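Local structure of D-alanyl-D-alanine carboxypeptidase (Penicillin binding protein) family protein (Francisella tularensis subsp. tularensis, 6OSU) at residues G166-E171 with G280-A285. The protein probably removes the terminal D-alanine from peptidoglycan precursor peptides as a serine-type D-Ala-D-Ala carboxypeptidase, helping to shape the bacterial cell wall. Sequence-based numbering, arbitrary orientation.
Sequences GLPGGE and GHTDAA
Thr-282 faces Gly-166 and Pro-168 from strand 274-282, an outermost strand of the five-stranded antiparallel sheet in the beta-lactamase-like penicillin-binding domain of this peptidase S11 enzyme, and its hydroxyl forms an ST motif with Ala-285 N. Its CB leaves the backbone toward the loop 166-171 and divides into two branches with separate tasks. The methyl CG2 makes the crossing: it lies 4.1 Å from Gly-166 O and also 4.1 Å from Pro-168 CD, and no hydrogen bond joins the two segments. The evidence is thus of a light van der Waals contact, burying 86 Å² in total, in which the proline ring and the threonine pass alongside each other, pointing in opposing senses. A chi1 of 70° aims the methyl at the loop and at the same time brings the hydroxyl round to Ala-285 N. The N of Gly-166 is held by Asn-163 OD1. This glycine lies about 6 Å from the side chains of Ser-64 and Lys-67, the predicted acyl-ester serine and proton acceptor, so the contact borders the probable active site. The other branch of Thr-282 turns back to its own segment: OG1 accepts from Ala-285 N at 3.0 Å, bent to 141° at the hydrogen.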
loop_
_atom_site.group_PDB
_atom_site.type_symbol
_atom_site.label_atom_id
_atom_site.label_comp_id
_atom_site.label_asym_id
_atom_site.label_seq_id
_atom_site.Cartn_x
_atom_site.Cartn_y
_atom_site.Cartn_z
ATOM N N GLY A 166 -7.187 16.993 4.850
ATOM C CA GLY A 166 -8.262 16.466 4.039
ATOM C C GLY A 166 -9.633 17.037 4.322
ATOM O O GLY A 166 -10.629 16.464 3.865
ATOM N N LEU A 167 -9.718 18.137 5.063
ATOM C CA LEU A 167 -11.003 18.780 5.279
ATOM C C LEU A 167 -11.455 19.461 3.989
ATOM O O LEU A 167 -10.645 20.096 3.309
ATOM C CB LEU A 167 -10.908 19.794 6.417
ATOM C CG LEU A 167 -10.667 19.164 7.793
ATOM C CD1 LEU A 167 -10.440 20.236 8.848
ATOM C CD2 LEU A 167 -11.823 18.245 8.188
ATOM N N PRO A 168 -12.732 19.345 3.625
ATOM C CA PRO A 168 -13.174 19.830 2.311
ATOM C C PRO A 168 -12.979 21.333 2.138
ATOM O O PRO A 168 -12.814 22.086 3.100
ATOM C CB PRO A 168 -14.661 19.452 2.274
ATOM C CG PRO A 168 -15.049 19.252 3.709
ATOM C CD PRO A 168 -13.826 18.715 4.384
ATOM N N GLY A 169 -12.998 21.763 0.876
ATOM C CA GLY A 169 -12.777 23.154 0.529
ATOM C C GLY A 169 -11.576 23.344 -0.377
ATOM O O GLY A 169 -10.543 22.696 -0.191
ATOM N N GLY A 170 -11.705 24.224 -1.368
ATOM C CA GLY A 170 -10.643 24.470 -2.329
ATOM C C GLY A 170 -10.501 23.353 -3.344
ATOM O O GLY A 170 -11.182 22.331 -3.226
ATOM N N GLU A 171 -9.634 23.522 -4.340
ATOM C CA GLU A 171 -9.398 22.457 -5.305
ATOM C C GLU A 171 -8.641 21.324 -4.627
ATOM O O GLU A 171 -7.608 21.547 -3.985
ATOM C CB GLU A 171 -8.618 22.987 -6.508
ATOM C CG GLU A 171 -8.355 21.935 -7.583
ATOM C CD GLU A 171 -7.707 22.508 -8.833
ATOM O OE1 GLU A 171 -8.067 22.080 -9.956
ATOM O OE2 GLU A 171 -6.852 23.407 -8.686
ATOM N N GLY A 280 -11.185 7.468 5.274
ATOM C CA GLY A 280 -11.569 8.854 5.095
ATOM C C GLY A 280 -13.006 8.977 4.631
ATOM O O GLY A 280 -13.517 8.088 3.941
ATOM N N HIS A 281 -13.677 10.063 5.003
ATOM C CA HIS A 281 -15.057 10.264 4.580
ATOM C C HIS A 281 -15.387 11.746 4.558
ATOM O O HIS A 281 -15.314 12.418 5.590
ATOM C CB HIS A 281 -16.029 9.528 5.498
ATOM C CG HIS A 281 -17.451 9.948 5.320
ATOM N ND1 HIS A 281 -18.183 9.628 4.198
ATOM C CD2 HIS A 281 -18.270 10.681 6.108
ATOM C CE1 HIS A 281 -19.398 10.136 4.307
ATOM N NE2 HIS A 281 -19.476 10.779 5.458
ATOM N N THR A 282 -15.755 12.241 3.381
ATOM C CA THR A 282 -16.468 13.498 3.226
ATOM C C THR A 282 -17.662 13.239 2.319
ATOM O O THR A 282 -17.767 12.186 1.684
ATOM C CB THR A 282 -15.581 14.606 2.635
ATOM O OG1 THR A 282 -15.287 14.312 1.263
ATOM C CG2 THR A 282 -14.278 14.740 3.415
ATOM N N ASP A 283 -18.580 14.206 2.263
ATOM C CA ASP A 283 -19.726 14.056 1.372
ATOM C C ASP A 283 -19.295 14.017 -0.090
ATOM O O ASP A 283 -19.919 13.325 -0.903
ATOM C CB ASP A 283 -20.730 15.186 1.605
ATOM C CG ASP A 283 -21.466 15.045 2.920
ATOM O OD1 ASP A 283 -21.262 14.021 3.608
ATOM O OD2 ASP A 283 -22.248 15.956 3.267
ATOM N N ALA A 284 -18.230 14.742 -0.441
ATOM C CA ALA A 284 -17.771 14.763 -1.824
ATOM C C ALA A 284 -16.987 13.510 -2.185
ATOM O O ALA A 284 -16.985 13.101 -3.350
ATOM C CB ALA A 284 -16.913 16.005 -2.077
ATOM N N ALA A 285 -16.323 12.892 -1.210
ATOM C CA ALA A 285 -15.468 11.745 -1.470
ATOM C C ALA A 285 -16.134 10.409 -1.183
ATOM O O ALA A 285 -15.676 9.385 -1.702
ATOM C CB ALA A 285 -14.183 11.839 -0.640
#